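Local coordinates for adenylate kinase (Schistosoma mansoni, PDB 3UMF), which catalyses the reversible transfer of a phosphoryl group between adenine nucleotides, making two ADP from ATP and AMP, at residues R65-Q69 with S70-K74; I167-R170 with F171-F174; V181-H184 with Y185-N189. One frame throughout, in Å; residues are numbered along the deposited sequence.

Interaction 1: residues R65-Q69 with S70-K74; sequences RAEVQ and SGSPK
An ST turn whose last residue, S72, is also the N-cap of the next helix joins helix 60-68 to helix 73-84, and E67 meets both of its serines, S70 and S72. S70 OG sits 2.5 Å from E67 O, a very short hydrogen bond in which the hydroxyl is the donor. The same carbonyl receives S70 N at 3.1 Å, though this amide stands well above the carbonyl plane; one residue thus gives E67 O both of these donors, its hydroxyl and its amide. S70 OG faces both ways: with chi1 at 70° it lies between its own backbone N and carbonyl carbon, and from there it also accepts S72 N at 3.2 Å, nearly straight at 166°. That second bond defines the ST turn.

G71 sits in the bend with positive phi, a conformation in which a side chain would press on the preceding carbonyl oxygen. A water bridges the bend on its backbone side, donating to V68 O at 2.8 Å, with weaker bonds to G71 N and S72 O.

The E67 side chain leaves the helix with CG trans to the backbone N, then bends at chi2 (55°), which turns the carboxylate forward, toward S72. E67 OE2 accepts a hydrogen bond from S72 OG at 2.6 Å, met almost end-on to the C-O bond. S72 OG in turn accepts from G75 N and so caps helix 73-84, while E67 also touches L78. In adenylate kinases this pair of helices belongs to the small AMP-binding domain. Because S72 OG donates to E67 while capping the helix, the carboxylate is linked through one hydroxyl to a helix start, whose partial positive charge probably favours its ionised form.

Interaction 2: residues I167-R170 with F171-F174; sequences IVKR and FRTF
V168 and R172, one helical turn apart, lie side by side and point the same way. The CG1 methyl of V168 rests over one face of the R172 guanidinium, 3.5 Å above its plane and displaced toward the rim, with V168 CG1 3.7 Å from R172 NE. V168 reaches it because chi1 of 168° sets CG1 opposite the backbone N, while R172 runs extended from CG to NE alongside the methyl. K169 comes to the same group at a slant, and its NZ stops 3.2 Å from R172 NH1. These are like charges, yet each has a carboxylate of its own: K169 NZ forms a salt bridge with E165, and R172 NE forms one with E143. The two acids probably offset the repulsion and hold the cations in place.

All of this is built on a regular stretch of helix 161-177, which in short adenylate kinases leads back from the lid toward the core. R172 N bonds V168 O at 3.0 Å and T173 N bonds K169 O at 2.8 Å; F171 N to I167 O and F174 N to R170 O are bonded in the same way.

On the side facing helix 143-150, V168 touches R147 and F171 lies on E143 and M146. The F171 ring leads away from the preceding turn, with chi1 at 175°, and it is CB that stays close to the backbone, 3.3 Å from V168 O. F174 repeats that posture three residues on, its CB 3.4 Å from R170 O while its side chain packs on R118.

Interaction 3: residues V181-H184 with Y185-N189; sequences VIEH and YKQQN
H184 turns an edge of its imidazole onto the face of the Y185 phenol ring, a T-shaped stack with centroids 4.9 Å apart and planes at 80°. The atom that does the touching is H184 CD2, poised over the centre of the Y185 ring and 3.8 Å from Y185 CE2. The first torsions bring the neighbours together: H184 CG is anti to its backbone N (chi1 175°), Y185 CG anti to its carbonyl carbon (chi1 -69°). V181 approaches the same tyrosine differently, its CG2 lying in the ring plane at the edge, 3.8 Å from Y185 CE2. Over one face of the H184 ring comes the amide of Q188, its plane nearly perpendicular; Q188 NE2 also gives a weak hydrogen bond to H184 O at 3.4 Å.

On another side of the helix, E183 and Q187 cross at about a right angle, and Q187 NE2 makes a weak bond to E183 OE2 at 3.3 Å. I182 and K186 run side by side, I182 CG2 meeting K186 CE at 3.9 Å.

Behind these pairs stands the last turn of helix 179-186, with K186 N on I182 O at 2.9 Å. It ends in a Schellman motif, N189 taking positive phi. Farther out, H184 touches L120 and I124 of helix 120-129, while V136 and V191 of the central sheet pack on Y185, whose OH bonds E127. The buried tyrosine has an imidazole edge over one face, V181 at its edge and a carboxylate at its hydroxyl, which together should limit both tilt and rotation.

Overall arrangement
The three contacts come in series along the chain. Interaction 1 is a surface turn between helices 60-68 and 73-84, about 22 Å from the centre of the chain. Interactions 2 and 3 lie on the successive helices 161-177 and 179-186; their centres are 22 Å apart and their nearest atoms about 6 Å, without touching. The centre of interaction 1 is 32 Å from that of interaction 2 and 35 Å from that of interaction 3, which lies across the chain's centre. Interaction 3 packs against the parallel sheet, through strands 135-140 and 191-195. Helix 161-177 follows the lid; the AMP-binding domain and the lid are the parts that move over the core in adenylate kinases.

Interaction 1: residues R65-Q69 with S70-K74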
ATOM      1  N   ARG A  65       0.597  13.847  -7.020  1.00 27.60           N
ATOM      2  CA  ARG A  65       1.198  14.401  -8.228  1.00 26.64           C
ATOM      3  C   ARG A  65       0.119  14.903  -9.183  1.00 30.16           C
ATOM      4  O   ARG A  65       0.287  15.932  -9.840  1.00 25.46           O
ATOM      5  CB  ARG A  65       2.065  13.353  -8.929  1.00 25.26           C
ATOM      6  CG  ARG A  65       2.793  13.884 -10.148  1.00 30.05           C
ATOM      7  CD  ARG A  65       3.545  12.787 -10.878  1.00 34.88           C
ATOM      8  NE  ARG A  65       4.356  13.330 -11.966  1.00 49.12           N
ATOM      9  CZ  ARG A  65       4.947  12.591 -12.898  1.00 54.49           C
ATOM     10  NH1 ARG A  65       4.818  11.272 -12.880  1.00 52.23           N
ATOM     11  NH2 ARG A  65       5.666  13.172 -13.848  1.00 56.64           N
ATOM     12  N   ALA A  66      -0.988  14.172  -9.251  1.00 27.24           N
ATOM     13  CA  ALA A  66      -2.100  14.549 -10.118  1.00 32.64           C
ATOM     14  C   ALA A  66      -2.787  15.820  -9.625  1.00 30.21           C
ATOM     15  O   ALA A  66      -3.253  16.626 -10.426  1.00 29.78           O
ATOM     16  CB  ALA A  66      -3.101  13.411 -10.222  1.00 34.40           C
ATOM     17  N   GLU A  67      -2.843  15.997  -8.308  1.00 33.45           N
ATOM     18  CA  GLU A  67      -3.439  17.200  -7.730  1.00 34.93           C
ATOM     19  C   GLU A  67      -2.572  18.427  -8.014  1.00 29.36           C
ATOM     20  O   GLU A  67      -3.084  19.492  -8.354  1.00 28.59           O
ATOM     21  CB  GLU A  67      -3.664  17.026  -6.225  1.00 33.56           C
ATOM     22  CG  GLU A  67      -4.463  18.150  -5.581  1.00 42.93           C
ATOM     23  CD  GLU A  67      -5.803  18.389  -6.257  1.00 48.43           C
ATOM     24  OE1 GLU A  67      -6.529  17.408  -6.523  1.00 48.01           O
ATOM     25  OE2 GLU A  67      -6.133  19.563  -6.530  1.00 62.23           O
ATOM     26  N   VAL A  68      -1.258  18.270  -7.882  1.00 26.71           N
ATOM     27  CA  VAL A  68      -0.317  19.333  -8.221  1.00 31.66           C
ATOM     28  C   VAL A  68      -0.412  19.726  -9.703  1.00 37.93           C
ATOM     29  O   VAL A  68      -0.319  20.904 -10.047  1.00 43.08           O
ATOM     30  CB  VAL A  68       1.137  18.937  -7.852  1.00 31.22           C
ATOM     31  CG1 VAL A  68       2.142  19.918  -8.440  1.00 30.12           C
ATOM     32  CG2 VAL A  68       1.297  18.854  -6.339  1.00 30.44           C
ATOM     33  N   GLN A  69      -0.619  18.741 -10.572  1.00 32.22           N
ATOM     34  CA  GLN A  69      -0.741  18.995 -12.010  1.00 35.39           C
ATOM     35  C   GLN A  69      -2.131  19.502 -12.415  1.00 37.02           C
ATOM     36  O   GLN A  69      -2.357  19.841 -13.576  1.00 38.17           O
ATOM     37  CB  GLN A  69      -0.407  17.724 -12.810  1.00 40.31           C
ATOM     38  CG  GLN A  69       1.034  17.239 -12.698  1.00 43.60           C
ATOM     39  CD  GLN A  69       1.229  15.852 -13.293  1.00 49.61           C
ATOM     40  OE1 GLN A  69       0.272  15.090 -13.450  1.00 48.55           O
ATOM     41  NE2 GLN A  69       2.471  15.518 -13.627  1.00 48.49           N
ATOM     42  N   SER A  70      -3.058  19.556 -11.461  1.00 36.16           N
ATOM     43  CA  SER A  70      -4.447  19.925 -11.754  1.00 36.94           C
ATOM     44  C   SER A  70      -4.637  21.417 -12.020  1.00 31.77           C
ATOM     45  O   SER A  70      -5.574  21.814 -12.711  1.00 35.03           O
ATOM     46  CB  SER A  70      -5.369  19.499 -10.612  1.00 37.33           C
ATOM     47  OG  SER A  70      -5.148  20.298  -9.463  1.00 38.82           O
ATOM     48  N   GLY A  71      -3.760  22.240 -11.453  1.00 32.61           N
ATOM     49  CA  GLY A  71      -3.866  23.680 -11.593  1.00 31.67           C
ATOM     50  C   GLY A  71      -4.746  24.327 -10.538  1.00 36.44           C
ATOM     51  O   GLY A  71      -4.894  25.549 -10.512  1.00 43.91           O
ATOM     52  N   SER A  72      -5.331  23.510  -9.668  1.00 36.00           N
ATOM     53  CA  SER A  72      -6.200  24.007  -8.604  1.00 38.87           C
ATOM     54  C   SER A  72      -5.400  24.776  -7.554  1.00 41.66           C
ATOM     55  O   SER A  72      -4.202  24.543  -7.396  1.00 40.94           O
ATOM     56  CB  SER A  72      -6.943  22.841  -7.941  1.00 38.50           C
ATOM     57  OG  SER A  72      -6.067  22.058  -7.151  1.00 39.20           O
ATOM     58  N   PRO A  73      -6.057  25.708  -6.838  1.00 48.18           N
ATOM     59  CA  PRO A  73      -5.382  26.416  -5.745  1.00 48.18           C
ATOM     60  C   PRO A  73      -4.821  25.447  -4.706  1.00 45.90           C
ATOM     61  O   PRO A  73      -3.703  25.636  -4.226  1.00 45.43           O
ATOM     62  CB  PRO A  73      -6.503  27.259  -5.133  1.00 50.24           C
ATOM     63  CG  PRO A  73      -7.436  27.505  -6.266  1.00 53.14           C
ATOM     64  CD  PRO A  73      -7.411  26.240  -7.082  1.00 51.92           C
ATOM     65  N   LYS A  74      -5.598  24.418  -4.380  1.00 44.75           N
ATOM     66  CA  LYS A  74      -5.169  23.363  -3.465  1.00 45.66           C
ATOM     67  C   LYS A  74      -3.901  22.672  -3.958  1.00 40.98           C
ATOM     68  O   LYS A  74      -2.993  22.392  -3.174  1.00 39.27           O
ATOM     69  CB  LYS A  74      -6.289  22.336  -3.297  1.00 47.04           C
ATOM     70  CG  LYS A  74      -5.893  21.087  -2.532  1.00 56.87           C
ATOM     71  CD  LYS A  74      -7.061  20.116  -2.433  1.00 67.37           C
ATOM     72  CE  LYS A  74      -8.263  20.769  -1.763  1.00 76.92           C
ATOM     73  NZ  LYS A  74      -9.412  19.831  -1.630  1.00 79.00           N
TER
HETATM   74  O   HOH W   1      -1.719  23.163  -9.187  1.00 50.52           O

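Interaction 2: residues I167-R170 with F171-F174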
ATOM      1  N   ILE A 167      19.780   1.541   4.428  1.00 24.70           N
ATOM      2  CA  ILE A 167      18.700   0.647   4.020  1.00 27.52           C
ATOM      3  C   ILE A 167      18.306  -0.316   5.145  1.00 27.39           C
ATOM      4  O   ILE A 167      17.124  -0.626   5.327  1.00 26.11           O
ATOM      5  CB  ILE A 167      19.090  -0.147   2.751  1.00 30.62           C
ATOM      6  CG1 ILE A 167      19.216   0.806   1.557  1.00 28.91           C
ATOM      7  CG2 ILE A 167      18.075  -1.241   2.458  1.00 24.90           C
ATOM      8  CD1 ILE A 167      19.567   0.110   0.260  1.00 36.11           C
ATOM      9  N   VAL A 168      19.293  -0.789   5.900  1.00 22.85           N
ATOM     10  CA  VAL A 168      19.009  -1.618   7.069  1.00 26.72           C
ATOM     11  C   VAL A 168      18.140  -0.853   8.067  1.00 28.27           C
ATOM     12  O   VAL A 168      17.133  -1.375   8.544  1.00 23.93           O
ATOM     13  CB  VAL A 168      20.302  -2.115   7.754  1.00 30.25           C
ATOM     14  CG1 VAL A 168      19.986  -2.724   9.111  1.00 30.13           C
ATOM     15  CG2 VAL A 168      21.015  -3.130   6.865  1.00 26.05           C
ATOM     16  N   LYS A 169      18.519   0.389   8.359  1.00 26.95           N
ATOM     17  CA  LYS A 169      17.740   1.250   9.250  1.00 28.29           C
ATOM     18  C   LYS A 169      16.354   1.564   8.692  1.00 26.22           C
ATOM     19  O   LYS A 169      15.382   1.667   9.442  1.00 26.02           O
ATOM     20  CB  LYS A 169      18.484   2.560   9.527  1.00 23.81           C
ATOM     21  CG  LYS A 169      19.793   2.392  10.273  1.00 26.10           C
ATOM     22  CD  LYS A 169      19.628   1.503  11.492  1.00 33.40           C
ATOM     23  CE  LYS A 169      20.888   1.522  12.341  1.00 45.34           C
ATOM     24  NZ  LYS A 169      21.160   0.191  12.940  1.00 50.12           N
ATOM     25  N   ARG A 170      16.262   1.729   7.378  1.00 22.88           N
ATOM     26  CA  ARG A 170      14.969   1.987   6.749  1.00 27.25           C
ATOM     27  C   ARG A 170      14.063   0.766   6.888  1.00 25.88           C
ATOM     28  O   ARG A 170      12.856   0.897   7.099  1.00 26.04           O
ATOM     29  CB  ARG A 170      15.142   2.366   5.278  1.00 29.60           C
ATOM     30  CG  ARG A 170      13.850   2.791   4.593  1.00 32.04           C
ATOM     31  CD  ARG A 170      14.094   3.137   3.133  1.00 34.00           C
ATOM     32  NE  ARG A 170      15.030   4.249   2.991  1.00 32.03           N
ATOM     33  CZ  ARG A 170      15.558   4.638   1.836  1.00 29.96           C
ATOM     34  NH1 ARG A 170      15.244   4.005   0.716  1.00 25.43           N
ATOM     35  NH2 ARG A 170      16.403   5.658   1.802  1.00 32.83           N
ATOM     36  N   PHE A 171      14.660  -0.417   6.777  1.00 20.35           N
ATOM     37  CA  PHE A 171      13.952  -1.675   6.988  1.00 18.87           C
ATOM     38  C   PHE A 171      13.415  -1.772   8.418  1.00 22.95           C
ATOM     39  O   PHE A 171      12.252  -2.107   8.634  1.00 26.69           O
ATOM     40  CB  PHE A 171      14.882  -2.863   6.695  1.00 17.60           C
ATOM     41  CG  PHE A 171      14.272  -4.203   6.999  1.00 23.43           C
ATOM     42  CD1 PHE A 171      13.595  -4.908   6.017  1.00 25.42           C
ATOM     43  CD2 PHE A 171      14.372  -4.759   8.266  1.00 25.91           C
ATOM     44  CE1 PHE A 171      13.030  -6.144   6.294  1.00 24.94           C
ATOM     45  CE2 PHE A 171      13.801  -5.991   8.551  1.00 30.32           C
ATOM     46  CZ  PHE A 171      13.132  -6.683   7.559  1.00 28.83           C
ATOM     47  N   ARG A 172      14.275  -1.490   9.391  1.00 21.93           N
ATOM     48  CA  ARG A 172      13.909  -1.604  10.796  1.00 23.40           C
ATOM     49  C   ARG A 172      12.902  -0.532  11.187  1.00 28.26           C
ATOM     50  O   ARG A 172      11.992  -0.790  11.977  1.00 25.53           O
ATOM     51  CB  ARG A 172      15.149  -1.523  11.685  1.00 21.03           C
ATOM     52  CG  ARG A 172      16.135  -2.664  11.478  1.00 20.48           C
ATOM     53  CD  ARG A 172      17.330  -2.531  12.413  1.00 24.03           C
ATOM     54  NE  ARG A 172      18.290  -3.619  12.222  1.00 22.62           N
ATOM     55  CZ  ARG A 172      19.489  -3.671  12.794  1.00 33.06           C
ATOM     56  NH1 ARG A 172      19.885  -2.694  13.600  1.00 29.31           N
ATOM     57  NH2 ARG A 172      20.288  -4.701  12.558  1.00 32.27           N
ATOM     58  N   THR A 173      13.068   0.670  10.639  1.00 25.21           N
ATOM     59  CA  THR A 173      12.108   1.747  10.863  1.00 26.41           C
ATOM     60  C   THR A 173      10.729   1.361  10.327  1.00 24.68           C
ATOM     61  O   THR A 173       9.724   1.538  11.009  1.00 25.29           O
ATOM     62  CB  THR A 173      12.570   3.080  10.224  1.00 22.62           C
ATOM     63  OG1 THR A 173      13.679   3.602  10.963  1.00 23.86           O
ATOM     64  CG2 THR A 173      11.443   4.100  10.240  1.00 23.08           C
ATOM     65  N   PHE A 174      10.689   0.813   9.115  1.00 26.28           N
ATOM     66  CA  PHE A 174       9.424   0.388   8.519  1.00 27.96           C
ATOM     67  C   PHE A 174       8.778  -0.753   9.309  1.00 26.29           C
ATOM     68  O   PHE A 174       7.572  -0.743   9.545  1.00 24.84           O
ATOM     69  CB  PHE A 174       9.618  -0.023   7.054  1.00 25.53           C
ATOM     70  CG  PHE A 174       8.359  -0.506   6.389  1.00 28.29           C
ATOM     71  CD1 PHE A 174       7.516   0.384   5.743  1.00 29.42           C
ATOM     72  CD2 PHE A 174       8.009  -1.849   6.420  1.00 27.39           C
ATOM     73  CE1 PHE A 174       6.347  -0.059   5.138  1.00 33.70           C
ATOM     74  CE2 PHE A 174       6.845  -2.294   5.818  1.00 28.17           C
ATOM     75  CZ  PHE A 174       6.013  -1.400   5.176  1.00 34.06           C
TER

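Interaction 3: residues V181-H184 with Y185-N189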
ATOM      1  N   VAL A 181      -0.397  -1.420  13.089  1.00 31.58           N
ATOM      2  CA  VAL A 181      -1.423  -1.486  12.051  1.00 30.74           C
ATOM      3  C   VAL A 181      -1.616  -2.924  11.566  1.00 28.45           C
ATOM      4  O   VAL A 181      -2.738  -3.356  11.305  1.00 29.34           O
ATOM      5  CB  VAL A 181      -1.177  -0.491  10.882  1.00 40.57           C
ATOM      6  CG1 VAL A 181      -0.016  -0.932  10.005  1.00 30.26           C
ATOM      7  CG2 VAL A 181      -2.443  -0.329  10.054  1.00 42.73           C
ATOM      8  N   ILE A 182      -0.521  -3.672  11.485  1.00 27.77           N
ATOM      9  CA  ILE A 182      -0.587  -5.078  11.106  1.00 27.99           C
ATOM     10  C   ILE A 182      -1.285  -5.906  12.185  1.00 31.46           C
ATOM     11  O   ILE A 182      -2.122  -6.755  11.881  1.00 34.12           O
ATOM     12  CB  ILE A 182       0.818  -5.643  10.815  1.00 34.53           C
ATOM     13  CG1 ILE A 182       1.369  -5.028   9.523  1.00 29.82           C
ATOM     14  CG2 ILE A 182       0.786  -7.158  10.702  1.00 33.66           C
ATOM     15  CD1 ILE A 182       2.821  -5.360   9.261  1.00 31.87           C
ATOM     16  N   GLU A 183      -0.949  -5.651  13.446  1.00 26.78           N
ATOM     17  CA  GLU A 183      -1.587  -6.364  14.550  1.00 32.54           C
ATOM     18  C   GLU A 183      -3.088  -6.071  14.626  1.00 31.29           C
ATOM     19  O   GLU A 183      -3.884  -6.965  14.906  1.00 31.82           O
ATOM     20  CB  GLU A 183      -0.908  -6.032  15.879  1.00 38.11           C
ATOM     21  CG  GLU A 183      -1.473  -6.799  17.065  1.00 59.33           C
ATOM     22  CD  GLU A 183      -1.340  -8.305  16.908  1.00 74.38           C
ATOM     23  OE1 GLU A 183      -0.297  -8.762  16.393  1.00 80.38           O
ATOM     24  OE2 GLU A 183      -2.279  -9.033  17.298  1.00 75.49           O
ATOM     25  N   HIS A 184      -3.463  -4.822  14.363  1.00 29.59           N
ATOM     26  CA  HIS A 184      -4.865  -4.407  14.373  1.00 31.19           C
ATOM     27  C   HIS A 184      -5.724  -5.200  13.387  1.00 32.00           C
ATOM     28  O   HIS A 184      -6.810  -5.667  13.732  1.00 30.59           O
ATOM     29  CB  HIS A 184      -4.977  -2.908  14.078  1.00 33.55           C
ATOM     30  CG  HIS A 184      -6.386  -2.415  13.959  1.00 31.39           C
ATOM     31  ND1 HIS A 184      -7.223  -2.279  15.046  1.00 30.69           N
ATOM     32  CD2 HIS A 184      -7.104  -2.023  12.880  1.00 30.98           C
ATOM     33  CE1 HIS A 184      -8.395  -1.824  14.642  1.00 32.47           C
ATOM     34  NE2 HIS A 184      -8.350  -1.660  13.331  1.00 29.61           N
ATOM     35  N   TYR A 185      -5.242  -5.358  12.160  1.00 24.41           N
ATOM     36  CA  TYR A 185      -6.007  -6.097  11.160  1.00 28.16           C
ATOM     37  C   TYR A 185      -5.836  -7.609  11.285  1.00 33.77           C
ATOM     38  O   TYR A 185      -6.685  -8.373  10.828  1.00 30.29           O
ATOM     39  CB  TYR A 185      -5.679  -5.612   9.746  1.00 24.57           C
ATOM     40  CG  TYR A 185      -6.189  -4.217   9.483  1.00 31.40           C
ATOM     41  CD1 TYR A 185      -7.535  -3.989   9.231  1.00 30.52           C
ATOM     42  CD2 TYR A 185      -5.333  -3.128   9.503  1.00 29.37           C
ATOM     43  CE1 TYR A 185      -8.012  -2.713   8.999  1.00 35.54           C
ATOM     44  CE2 TYR A 185      -5.801  -1.847   9.270  1.00 31.92           C
ATOM     45  CZ  TYR A 185      -7.139  -1.647   9.019  1.00 38.03           C
ATOM     46  OH  TYR A 185      -7.611  -0.377   8.787  1.00 38.77           O
ATOM     47  N   LYS A 186      -4.743  -8.039  11.907  1.00 26.51           N
ATOM     48  CA  LYS A 186      -4.526  -9.461  12.148  1.00 31.84           C
ATOM     49  C   LYS A 186      -5.554 -10.001  13.142  1.00 31.23           C
ATOM     50  O   LYS A 186      -6.045 -11.119  12.993  1.00 36.95           O
ATOM     51  CB  LYS A 186      -3.105  -9.712  12.656  1.00 36.25           C
ATOM     52  CG  LYS A 186      -2.446 -10.946  12.065  1.00 39.83           C
ATOM     53  CD  LYS A 186      -1.029 -11.131  12.598  1.00 43.55           C
ATOM     54  CE  LYS A 186       0.020 -10.839  11.534  1.00 50.33           C
ATOM     55  NZ  LYS A 186       1.403 -10.987  12.073  1.00 57.76           N
ATOM     56  N   GLN A 187      -5.883  -9.197  14.149  1.00 28.34           N
ATOM     57  CA  GLN A 187      -6.896  -9.561  15.136  1.00 35.06           C
ATOM     58  C   GLN A 187      -8.276  -9.733  14.509  1.00 34.48           C
ATOM     59  O   GLN A 187      -9.117 -10.461  15.036  1.00 29.40           O
ATOM     60  CB  GLN A 187      -6.958  -8.512  16.250  1.00 34.92           C
ATOM     61  CG  GLN A 187      -5.758  -8.525  17.181  1.00 45.03           C
ATOM     62  CD  GLN A 187      -5.706  -7.310  18.087  1.00 51.94           C
ATOM     63  OE1 GLN A 187      -6.674  -6.555  18.192  1.00 57.83           O
ATOM     64  NE2 GLN A 187      -4.569  -7.112  18.743  1.00 52.46           N
ATOM     65  N   GLN A 188      -8.503  -9.059  13.384  1.00 27.31           N
ATOM     66  CA  GLN A 188      -9.784  -9.139  12.690  1.00 35.98           C
ATOM     67  C   GLN A 188      -9.762 -10.226  11.628  1.00 29.88           C
ATOM     68  O   GLN A 188     -10.720 -10.372  10.865  1.00 31.49           O
ATOM     69  CB  GLN A 188     -10.121  -7.803  12.026  1.00 30.95           C
ATOM     70  CG  GLN A 188     -10.086  -6.611  12.957  1.00 34.41           C
ATOM     71  CD  GLN A 188     -10.404  -5.317  12.236  1.00 36.61           C
ATOM     72  OE1 GLN A 188     -11.338  -5.253  11.439  1.00 36.34           O
ATOM     73  NE2 GLN A 188      -9.617  -4.281  12.501  1.00 42.23           N
ATOM     74  N   ASN A 189      -8.660 -10.971  11.578  1.00 28.29           N
ATOM     75  CA  ASN A 189      -8.490 -12.047  10.607  1.00 32.53           C
ATOM     76  C   ASN A 189      -8.553 -11.526   9.173  1.00 33.96           C
ATOM     77  O   ASN A 189      -9.145 -12.162   8.300  1.00 40.54           O
ATOM     78  CB  ASN A 189      -9.544 -13.141  10.834  1.00 44.35           C
ATOM     79  CG  ASN A 189      -8.998 -14.536  10.631  1.00 51.11           C
ATOM     80  OD1 ASN A 189      -7.898 -14.860  11.081  1.00 52.11           O
ATOM     81  ND2 ASN A 189      -9.768 -15.372   9.945  1.00 50.92           N
TER